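Local coordinates for phosphatidylinositol-specific phospholipase C (Listeria monocytogenes, PDB 2PLC), which belongs to the phosphatidylinositol-specific phospholipase C family and folds as a single-chain, TIM-barrel-like alpha/beta protein, at residues A[87-90]-A[91-95]; A[187-191]-A[192-196]; A[242-246]-A[247-251]. All coordinates share one frame; numbering follows the deposited sequence.

Contact 1 of 3, residues A[87-90]-A[91-95]; sequences ETIT and QFLKK
Leu93 and Ile89, one helical turn apart on helix 82-95, run alongside each other in the same direction. Followed outward, the Leu93 side chain first stays close to a carbonyl: CB is 3.6 Å from Ile89 O, and CG, placed beside its own backbone N by chi1 of -70°, keeps to the same oxygen. The branch CD1 then passes beyond it to meet Ile89 CG2 at 4.1 Å, a plain van der Waals contact between methyl groups. Ile89 offers that methyl because CG2 stands anti to its backbone N. Beneath this pair, Leu93 N donates to Ile89 O at 3.0 Å, with an N-H...O angle of 162° and the donor in the carbonyl plane. The neighbouring bonds of the same turns are Gln91 N to Glu87 O at 2.9 Å and Phe92 N to Thr88 O at 3.1 Å, while the bond from Lys94 N to Thr90 O is weak, its N-H...O angle being 129°. Above the first of these bonds the aliphatic parts of Glu87 and Gln91 keep company, CG to CG at 4.2 Å. The hydroxyls of Thr88 and Thr90 turn back along the helix, to Gly84 O and Leu86 O, and these carbonyls satisfy them. On the inner face Ile89 and Leu93 rest on Ile152 of strand 152-157, and Ile89 and Phe92 on Ile101 of strand 101-107. The chemistry is thus divided by face: Ile89, Phe92 and Leu93 are buried hydrocarbon against the sheet, whereas Glu87, Gln91 and Lys94 are exposed, as expected of an amphipathic helix packed outside an alpha/beta barrel.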
ATOM      1  N   GLU A  87      -9.720 -10.556   7.533  1.00 13.26           N
ATOM      2  CA  GLU A  87     -11.109 -10.397   7.956  1.00 15.22           C
ATOM      3  C   GLU A  87     -11.486  -8.926   8.036  1.00 19.54           C
ATOM      4  O   GLU A  87     -12.609  -8.541   7.706  1.00 28.09           O
ATOM      5  CB  GLU A  87     -11.376 -11.076   9.295  1.00 18.93           C
ATOM      6  CG  GLU A  87     -12.747 -10.728   9.845  1.00 18.37           C
ATOM      7  CD  GLU A  87     -13.232 -11.691  10.881  1.00 24.29           C
ATOM      8  OE1 GLU A  87     -12.838 -11.552  12.056  1.00 28.75           O
ATOM      9  OE2 GLU A  87     -14.025 -12.583  10.515  1.00 22.67           O
ATOM     10  N   THR A  88     -10.540  -8.104   8.470  1.00 17.05           N
ATOM     11  CA  THR A  88     -10.770  -6.675   8.572  1.00 14.64           C
ATOM     12  C   THR A  88     -10.950  -6.075   7.182  1.00 17.93           C
ATOM     13  O   THR A  88     -11.920  -5.363   6.938  1.00 19.81           O
ATOM     14  CB  THR A  88      -9.603  -5.970   9.292  1.00 19.16           C
ATOM     15  OG1 THR A  88      -9.466  -6.496  10.620  1.00 14.17           O
ATOM     16  CG2 THR A  88      -9.852  -4.466   9.372  1.00 23.57           C
ATOM     17  N   ILE A  89     -10.021  -6.375   6.273  1.00 20.04           N
ATOM     18  CA  ILE A  89     -10.073  -5.859   4.901  1.00 22.50           C
ATOM     19  C   ILE A  89     -11.381  -6.274   4.237  1.00 22.10           C
ATOM     20  O   ILE A  89     -12.079  -5.466   3.624  1.00 26.70           O
ATOM     21  CB  ILE A  89      -8.940  -6.427   4.028  1.00 22.69           C
ATOM     22  CG1 ILE A  89      -7.582  -6.245   4.699  1.00 27.24           C
ATOM     23  CG2 ILE A  89      -8.959  -5.760   2.668  1.00 28.07           C
ATOM     24  CD1 ILE A  89      -7.292  -4.835   5.097  1.00 36.92           C
ATOM     25  N   THR A  90     -11.681  -7.560   4.361  1.00 22.93           N
ATOM     26  CA  THR A  90     -12.880  -8.160   3.799  1.00 25.51           C
ATOM     27  C   THR A  90     -14.171  -7.543   4.338  1.00 26.79           C
ATOM     28  O   THR A  90     -15.100  -7.291   3.575  1.00 33.14           O
ATOM     29  CB  THR A  90     -12.840  -9.667   4.024  1.00 21.30           C
ATOM     30  OG1 THR A  90     -11.849 -10.226   3.158  1.00 33.05           O
ATOM     31  CG2 THR A  90     -14.166 -10.297   3.733  1.00 41.10           C
ATOM     32  N   GLN A  91     -14.224  -7.280   5.641  1.00 26.24           N
ATOM     33  CA  GLN A  91     -15.406  -6.669   6.239  1.00 27.36           C
ATOM     34  C   GLN A  91     -15.601  -5.254   5.709  1.00 28.79           C
ATOM     35  O   GLN A  91     -16.733  -4.803   5.523  1.00 35.77           O
ATOM     36  CB  GLN A  91     -15.301  -6.649   7.766  1.00 35.65           C
ATOM     37  CG  GLN A  91     -15.572  -7.997   8.420  1.00 57.09           C
ATOM     38  CD  GLN A  91     -16.945  -8.555   8.070  1.00 66.86           C
ATOM     39  OE1 GLN A  91     -17.973  -8.018   8.489  1.00 74.85           O
ATOM     40  NE2 GLN A  91     -16.968  -9.634   7.294  1.00 68.46           N
ATOM     41  N   PHE A  92     -14.493  -4.558   5.459  1.00 27.15           N
ATOM     42  CA  PHE A  92     -14.544  -3.197   4.942  1.00 21.45           C
ATOM     43  C   PHE A  92     -15.065  -3.195   3.510  1.00 19.55           C
ATOM     44  O   PHE A  92     -15.900  -2.367   3.147  1.00 24.23           O
ATOM     45  CB  PHE A  92     -13.159  -2.552   4.982  1.00 19.99           C
ATOM     46  CG  PHE A  92     -13.126  -1.172   4.397  1.00 21.74           C
ATOM     47  CD1 PHE A  92     -13.581  -0.086   5.130  1.00 18.18           C
ATOM     48  CD2 PHE A  92     -12.673  -0.961   3.099  1.00 23.21           C
ATOM     49  CE1 PHE A  92     -13.591   1.190   4.582  1.00 19.42           C
ATOM     50  CE2 PHE A  92     -12.680   0.315   2.538  1.00 17.38           C
ATOM     51  CZ  PHE A  92     -13.141   1.391   3.283  1.00 18.28           C
ATOM     52  N   LEU A  93     -14.537  -4.104   2.695  1.00 23.10           N
ATOM     53  CA  LEU A  93     -14.948  -4.221   1.298  1.00 24.09           C
ATOM     54  C   LEU A  93     -16.386  -4.700   1.147  1.00 29.78           C
ATOM     55  O   LEU A  93     -17.010  -4.496   0.103  1.00 33.30           O
ATOM     56  CB  LEU A  93     -14.014  -5.164   0.549  1.00 19.40           C
ATOM     57  CG  LEU A  93     -12.613  -4.614   0.321  1.00 17.47           C
ATOM     58  CD1 LEU A  93     -11.735  -5.676  -0.300  1.00 14.74           C
ATOM     59  CD2 LEU A  93     -12.698  -3.379  -0.561  1.00 16.84           C
ATOM     60  N   LYS A  94     -16.896  -5.356   2.187  1.00 31.53           N
ATOM     61  CA  LYS A  94     -18.260  -5.870   2.201  1.00 29.05           C
ATOM     62  C   LYS A  94     -19.217  -4.716   2.487  1.00 33.07           C
ATOM     63  O   LYS A  94     -20.293  -4.622   1.898  1.00 38.48           O
ATOM     64  CB  LYS A  94     -18.395  -6.949   3.281  1.00 36.61           C
ATOM     65  CG  LYS A  94     -19.752  -7.633   3.334  1.00 52.90           C
ATOM     66  CD  LYS A  94     -19.848  -8.638   4.483  1.00 61.77           C
ATOM     67  CE  LYS A  94     -18.884  -9.809   4.303  1.00 71.02           C
ATOM     68  NZ  LYS A  94     -19.047 -10.846   5.369  1.00 70.84           N
ATOM     69  N   LYS A  95     -18.787  -3.824   3.373  1.00 33.10           N
ATOM     70  CA  LYS A  95     -19.572  -2.665   3.782  1.00 31.82           C
ATOM     71  C   LYS A  95     -19.533  -1.554   2.718  1.00 33.18           C
ATOM     72  O   LYS A  95     -20.519  -0.847   2.507  1.00 40.41           O
ATOM     73  CB  LYS A  95     -19.031  -2.146   5.115  1.00 40.09           C
ATOM     74  CG  LYS A  95     -20.060  -1.481   6.018  1.00 55.80           C
ATOM     75  CD  LYS A  95     -19.471  -0.248   6.692  1.00 63.36           C
ATOM     76  CE  LYS A  95     -18.123  -0.548   7.324  1.00 66.48           C
ATOM     77  NZ  LYS A  95     -17.201   0.616   7.180  1.00 64.71           N
TER

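Contact 2 of 3, residues A[187-191]-A[192-196]; sequences NGPSV and KTKFK
Thr193, in the first turn of helix 191-207, makes the polar link back to Ser190 with two groups. Its backbone N donates to Ser190 OG at 3.2 Å with an N-H...O angle of 157°, and its hydroxyl OG1 donates to the same OG at 2.9 Å. One serine oxygen is therefore gripped twice. Ser190 OG can serve both donors because chi1 of 62° sets it between the backbone N and the carbonyl carbon, turned toward the first turn. Lys194 closes that turn through its backbone: N reaches Ser190 O at 2.9 Å, nearly straight at 171°. Its side chain bends at chi2 and runs alongside the proline ring, with both CB and CD 3.9 Å from Pro189 CG. The ammonium continues inward to Asp185 O and His216 O, so a buried charge is met by main-chain oxygens. Phe195 N then takes up the regular helical pattern, bonding to Val191 O at 2.9 Å, while its ring lies against Leu233 of helix 226-246 and makes a cation-pi contact with Lys236. A serine whose OG accepts from the backbone N-H three residues on is the standard side-chain N-cap, here opening helix 191-207 after the loop from strand 180-183, with the Thr193 hydroxyl as a second donor.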
ATOM      1  N   ASN A 187      17.022   4.198   3.333  1.00 24.62           N
ATOM      2  CA  ASN A 187      18.278   4.217   4.087  1.00 26.98           C
ATOM      3  C   ASN A 187      18.927   5.574   4.378  1.00 24.85           C
ATOM      4  O   ASN A 187      19.845   6.008   3.684  1.00 30.97           O
ATOM      5  CB  ASN A 187      19.294   3.271   3.435  1.00 32.70           C
ATOM      6  CG  ASN A 187      20.334   2.757   4.416  1.00 41.13           C
ATOM      7  OD1 ASN A 187      20.145   2.809   5.633  1.00 37.80           O
ATOM      8  ND2 ASN A 187      21.437   2.243   3.885  1.00 47.19           N
ATOM      9  N   GLY A 188      18.440   6.216   5.436  1.00 23.75           N
ATOM     10  CA  GLY A 188      18.950   7.497   5.891  1.00 23.80           C
ATOM     11  C   GLY A 188      19.215   8.629   4.914  1.00 28.27           C
ATOM     12  O   GLY A 188      20.298   9.208   4.951  1.00 29.42           O
ATOM     13  N   PRO A 189      18.270   8.973   4.027  1.00 24.65           N
ATOM     14  CA  PRO A 189      18.537  10.071   3.097  1.00 21.56           C
ATOM     15  C   PRO A 189      18.294  11.402   3.809  1.00 23.03           C
ATOM     16  O   PRO A 189      17.624  11.436   4.838  1.00 22.62           O
ATOM     17  CB  PRO A 189      17.486   9.845   2.016  1.00 17.28           C
ATOM     18  CG  PRO A 189      16.327   9.345   2.806  1.00 15.47           C
ATOM     19  CD  PRO A 189      16.965   8.346   3.736  1.00 19.41           C
ATOM     20  N   SER A 190      18.875  12.485   3.304  1.00 20.25           N
ATOM     21  CA  SER A 190      18.635  13.791   3.902  1.00 16.57           C
ATOM     22  C   SER A 190      17.216  14.182   3.491  1.00 16.09           C
ATOM     23  O   SER A 190      16.707  13.709   2.477  1.00 20.08           O
ATOM     24  CB  SER A 190      19.633  14.820   3.377  1.00 20.35           C
ATOM     25  OG  SER A 190      19.495  14.977   1.981  1.00 26.84           O
ATOM     26  N   VAL A 191      16.565  15.018   4.290  1.00 21.20           N
ATOM     27  CA  VAL A 191      15.211  15.452   3.983  1.00 18.45           C
ATOM     28  C   VAL A 191      15.131  16.099   2.594  1.00 23.09           C
ATOM     29  O   VAL A 191      14.216  15.807   1.832  1.00 22.82           O
ATOM     30  CB  VAL A 191      14.691  16.412   5.074  1.00 18.93           C
ATOM     31  CG1 VAL A 191      13.353  17.013   4.678  1.00 18.04           C
ATOM     32  CG2 VAL A 191      14.564  15.659   6.391  1.00 16.39           C
ATOM     33  N   LYS A 192      16.119  16.932   2.255  1.00 19.62           N
ATOM     34  CA  LYS A 192      16.175  17.616   0.957  1.00 19.92           C
ATOM     35  C   LYS A 192      16.239  16.618  -0.201  1.00 17.02           C
ATOM     36  O   LYS A 192      15.462  16.706  -1.149  1.00 21.88           O
ATOM     37  CB  LYS A 192      17.381  18.572   0.899  1.00 23.32           C
ATOM     38  CG  LYS A 192      17.031  20.078   0.945  1.00 43.22           C
ATOM     39  CD  LYS A 192      16.694  20.668  -0.452  1.00 59.30           C
ATOM     40  CE  LYS A 192      16.239  22.156  -0.396  1.00 59.26           C
ATOM     41  NZ  LYS A 192      15.696  22.707  -1.689  1.00 38.07           N
ATOM     42  N   THR A 193      17.135  15.642  -0.099  1.00 14.87           N
ATOM     43  CA  THR A 193      17.280  14.632  -1.140  1.00 21.44           C
ATOM     44  C   THR A 193      16.028  13.768  -1.265  1.00 19.12           C
ATOM     45  O   THR A 193      15.542  13.532  -2.369  1.00 27.31           O
ATOM     46  CB  THR A 193      18.502  13.728  -0.874  1.00 19.26           C
ATOM     47  OG1 THR A 193      19.692  14.526  -0.899  1.00 31.28           O
ATOM     48  CG2 THR A 193      18.609  12.631  -1.927  1.00 14.82           C
ATOM     49  N   LYS A 194      15.508  13.309  -0.131  1.00 20.78           N
ATOM     50  CA  LYS A 194      14.313  12.470  -0.117  1.00 20.34           C
ATOM     51  C   LYS A 194      13.127  13.198  -0.753  1.00 21.83           C
ATOM     52  O   LYS A 194      12.335  12.595  -1.485  1.00 23.20           O
ATOM     53  CB  LYS A 194      13.975  12.056   1.316  1.00 15.35           C
ATOM     54  CG  LYS A 194      12.764  11.142   1.453  1.00 16.04           C
ATOM     55  CD  LYS A 194      12.980   9.770   0.809  1.00 16.31           C
ATOM     56  CE  LYS A 194      11.761   8.869   1.045  1.00 14.94           C
ATOM     57  NZ  LYS A 194      11.910   7.497   0.476  1.00 10.14           N
ATOM     58  N   PHE A 195      13.017  14.499  -0.491  1.00 17.35           N
ATOM     59  CA  PHE A 195      11.923  15.277  -1.050  1.00 12.57           C
ATOM     60  C   PHE A 195      12.059  15.351  -2.576  1.00 18.25           C
ATOM     61  O   PHE A 195      11.068  15.217  -3.300  1.00 19.13           O
ATOM     62  CB  PHE A 195      11.885  16.681  -0.440  1.00 15.40           C
ATOM     63  CG  PHE A 195      10.681  17.476  -0.844  1.00 12.50           C
ATOM     64  CD1 PHE A 195       9.402  16.977  -0.629  1.00 13.64           C
ATOM     65  CD2 PHE A 195      10.821  18.708  -1.472  1.00 19.08           C
ATOM     66  CE1 PHE A 195       8.277  17.693  -1.035  1.00 15.81           C
ATOM     67  CE2 PHE A 195       9.695  19.430  -1.884  1.00 17.32           C
ATOM     68  CZ  PHE A 195       8.421  18.918  -1.663  1.00 13.30           C
ATOM     69  N   LYS A 196      13.287  15.541  -3.056  1.00 16.07           N
ATOM     70  CA  LYS A 196      13.547  15.612  -4.490  1.00 18.55           C
ATOM     71  C   LYS A 196      13.099  14.327  -5.179  1.00 20.63           C
ATOM     72  O   LYS A 196      12.393  14.374  -6.188  1.00 22.16           O
ATOM     73  CB  LYS A 196      15.034  15.885  -4.755  1.00 16.16           C
ATOM     74  CG  LYS A 196      15.367  17.374  -4.906  1.00 29.88           C
ATOM     75  CD  LYS A 196      16.867  17.672  -4.796  1.00 38.44           C
ATOM     76  CE  LYS A 196      17.710  16.879  -5.800  1.00 55.02           C
ATOM     77  NZ  LYS A 196      17.484  17.271  -7.227  1.00 66.62           N
TER

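Contact 3 of 3, residues A[242-246]-A[247-251]; sequences LNLTS and EKVRG
The positive phi of Lys248 (64°) turns the chain back over the end of helix 226-246 and brings Val249 up to Leu244. Within Val249, chi1 of -174° sends CG1 anti to the backbone N, and the isopropyl group meets the leucine with its CB and CG1. The two side chains cross obliquely, Leu244 CG lying 3.9 Å from Val249 CB and 4.1 Å from Val249 CG1. Their backbones are joined by the bond that spans five residues, the 6→1 bond: Val249 N donates to Leu244 O at 2.7 Å, the donor nearly in line with the carbonyl. Lys248 N meanwhile reaches Thr245 O at 3.0 Å from above the carbonyl plane, with a C=O...N angle of only 107°. These two bonds, with Lys248 in the left-handed conformation at C-prime, make a Schellman motif; the apolar Leu244-Val249 contact accompanies it. One residue earlier the last ordinary helical bond still forms, from Glu247 N to Asn243 O at 3.1 Å, and the Glu247 side chain folds back so that its CG comes within 3.6 Å of Asn243 O. The hydroxyl of Ser246 also turns back, its OG donating to Leu242 O at 3.3 Å; Ser246 N reaches that oxygen from the opposite face of its plane. Arg250 brings its guanidinium edge toward Thr245 O, with NH1 3.7 Å away, while Lys248 CG lies over one face, offset toward the rim. Within the fold, the turn carries the chain from helix 226-246 to strand 253-257, which runs in the parallel sheet between strands 20-24 and 212-216. Leu244 also rests on Leu252 just before that strand, and Asn271, beyond helix 262-269, donates to Val249 O and to Thr245 OG1, which also bonds Val241 O back along the helix.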
ATOM      1  N   LEU A 242      -1.133  19.911  -3.533  1.00 24.93           N
ATOM      2  CA  LEU A 242      -2.124  20.986  -3.623  1.00 30.05           C
ATOM      3  C   LEU A 242      -1.841  21.903  -4.817  1.00 30.56           C
ATOM      4  O   LEU A 242      -2.761  22.326  -5.520  1.00 32.78           O
ATOM      5  CB  LEU A 242      -2.138  21.790  -2.318  1.00 28.08           C
ATOM      6  CG  LEU A 242      -3.298  21.544  -1.348  1.00 27.47           C
ATOM      7  CD1 LEU A 242      -3.849  20.145  -1.512  1.00 29.59           C
ATOM      8  CD2 LEU A 242      -2.848  21.798   0.082  1.00 20.25           C
ATOM      9  N   ASN A 243      -0.562  22.179  -5.053  1.00 32.90           N
ATOM     10  CA  ASN A 243      -0.133  23.021  -6.166  1.00 37.39           C
ATOM     11  C   ASN A 243      -0.462  22.352  -7.503  1.00 34.09           C
ATOM     12  O   ASN A 243      -1.055  22.969  -8.387  1.00 36.09           O
ATOM     13  CB  ASN A 243       1.377  23.267  -6.074  1.00 46.13           C
ATOM     14  CG  ASN A 243       1.893  24.166  -7.182  1.00 59.56           C
ATOM     15  OD1 ASN A 243       2.975  23.938  -7.730  1.00 65.09           O
ATOM     16  ND2 ASN A 243       1.120  25.196  -7.520  1.00 68.15           N
ATOM     17  N   LEU A 244      -0.053  21.093  -7.633  1.00 31.91           N
ATOM     18  CA  LEU A 244      -0.278  20.296  -8.836  1.00 30.76           C
ATOM     19  C   LEU A 244      -1.759  20.134  -9.167  1.00 31.69           C
ATOM     20  O   LEU A 244      -2.121  19.932 -10.323  1.00 34.65           O
ATOM     21  CB  LEU A 244       0.380  18.927  -8.680  1.00 29.61           C
ATOM     22  CG  LEU A 244       1.669  18.678  -9.465  1.00 34.41           C
ATOM     23  CD1 LEU A 244       2.612  19.872  -9.399  1.00 37.94           C
ATOM     24  CD2 LEU A 244       2.331  17.427  -8.930  1.00 35.15           C
ATOM     25  N   THR A 245      -2.611  20.201  -8.150  1.00 35.15           N
ATOM     26  CA  THR A 245      -4.052  20.090  -8.354  1.00 37.42           C
ATOM     27  C   THR A 245      -4.547  21.390  -9.000  1.00 44.49           C
ATOM     28  O   THR A 245      -5.419  21.367  -9.875  1.00 46.35           O
ATOM     29  CB  THR A 245      -4.791  19.829  -7.020  1.00 35.69           C
ATOM     30  OG1 THR A 245      -4.336  18.591  -6.455  1.00 26.33           O
ATOM     31  CG2 THR A 245      -6.304  19.753  -7.236  1.00 32.87           C
ATOM     32  N   SER A 246      -3.963  22.516  -8.583  1.00 46.53           N
ATOM     33  CA  SER A 246      -4.309  23.833  -9.123  1.00 46.69           C
ATOM     34  C   SER A 246      -3.899  23.889 -10.589  1.00 44.38           C
ATOM     35  O   SER A 246      -4.578  24.497 -11.414  1.00 51.96           O
ATOM     36  CB  SER A 246      -3.571  24.941  -8.364  1.00 45.02           C
ATOM     37  OG  SER A 246      -3.954  24.983  -7.002  1.00 55.68           O
ATOM     38  N   GLU A 247      -2.775  23.249 -10.894  1.00 34.82           N
ATOM     39  CA  GLU A 247      -2.245  23.198 -12.249  1.00 37.68           C
ATOM     40  C   GLU A 247      -2.942  22.136 -13.089  1.00 37.45           C
ATOM     41  O   GLU A 247      -2.522  21.859 -14.218  1.00 44.61           O
ATOM     42  CB  GLU A 247      -0.738  22.920 -12.219  1.00 42.75           C
ATOM     43  CG  GLU A 247       0.087  24.029 -11.597  1.00 51.21           C
ATOM     44  CD  GLU A 247      -0.124  25.363 -12.287  1.00 61.20           C
ATOM     45  OE1 GLU A 247       0.308  25.516 -13.452  1.00 58.63           O
ATOM     46  OE2 GLU A 247      -0.732  26.257 -11.662  1.00 65.98           O
ATOM     47  N   LYS A 248      -4.001  21.545 -12.537  1.00 35.67           N
ATOM     48  CA  LYS A 248      -4.768  20.507 -13.230  1.00 39.64           C
ATOM     49  C   LYS A 248      -3.952  19.238 -13.514  1.00 31.08           C
ATOM     50  O   LYS A 248      -4.173  18.561 -14.518  1.00 34.30           O
ATOM     51  CB  LYS A 248      -5.353  21.053 -14.543  1.00 46.09           C
ATOM     52  CG  LYS A 248      -6.814  21.474 -14.486  1.00 53.27           C
ATOM     53  CD  LYS A 248      -7.036  22.718 -13.651  1.00 61.57           C
ATOM     54  CE  LYS A 248      -8.475  23.200 -13.782  1.00 70.81           C
ATOM     55  NZ  LYS A 248      -8.726  24.459 -13.024  1.00 72.24           N
ATOM     56  N   VAL A 249      -3.018  18.914 -12.624  1.00 30.67           N
ATOM     57  CA  VAL A 249      -2.185  17.726 -12.782  1.00 26.97           C
ATOM     58  C   VAL A 249      -2.649  16.606 -11.850  1.00 29.57           C
ATOM     59  O   VAL A 249      -2.547  16.726 -10.626  1.00 29.87           O
ATOM     60  CB  VAL A 249      -0.706  18.042 -12.506  1.00 26.03           C
ATOM     61  CG1 VAL A 249       0.154  16.827 -12.811  1.00 27.09           C
ATOM     62  CG2 VAL A 249      -0.263  19.231 -13.342  1.00 28.09           C
ATOM     63  N   ARG A 250      -3.157  15.523 -12.443  1.00 32.46           N
ATOM     64  CA  ARG A 250      -3.661  14.364 -11.704  1.00 32.17           C
ATOM     65  C   ARG A 250      -2.837  13.093 -11.931  1.00 33.67           C
ATOM     66  O   ARG A 250      -1.867  13.088 -12.692  1.00 36.97           O
ATOM     67  CB  ARG A 250      -5.108  14.062 -12.106  1.00 33.91           C
ATOM     68  CG  ARG A 250      -6.142  15.093 -11.710  1.00 42.33           C
ATOM     69  CD  ARG A 250      -6.235  16.222 -12.706  1.00 51.59           C
ATOM     70  NE  ARG A 250      -7.603  16.722 -12.814  1.00 64.99           N
ATOM     71  CZ  ARG A 250      -8.066  17.810 -12.204  1.00 72.07           C
ATOM     72  NH1 ARG A 250      -7.274  18.538 -11.427  1.00 73.66           N
ATOM     73  NH2 ARG A 250      -9.330  18.171 -12.372  1.00 79.64           N
ATOM     74  N   GLY A 251      -3.258  12.011 -11.270  1.00 32.29           N
ATOM     75  CA  GLY A 251      -2.602  10.716 -11.408  1.00 33.57           C
ATOM     76  C   GLY A 251      -1.169  10.631 -10.929  1.00 26.95           C
ATOM     77  O   GLY A 251      -0.301  10.130 -11.640  1.00 32.47           O
TER

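In the fold
The three contacts are local and follow one another along the chain: contact 1 lies within helix 82-95, contact 2 opens helix 191-207, and contact 3 closes helix 226-246. Contacts 1 and 2 fall on opposite sides of the chain's centre, with their centres 36 Å apart, and contact 1 is 32 Å from contact 3, again centre to centre. Contacts 2 and 3 are nearer, about 9 Å between nearest atoms, but do not touch. They are linked through helix 226-246, since its Leu233 packs on Phe195 of contact 2 and its last turn, with the loop after it, forms contact 3. Contact 1 instead faces the strands of the mixed sheet.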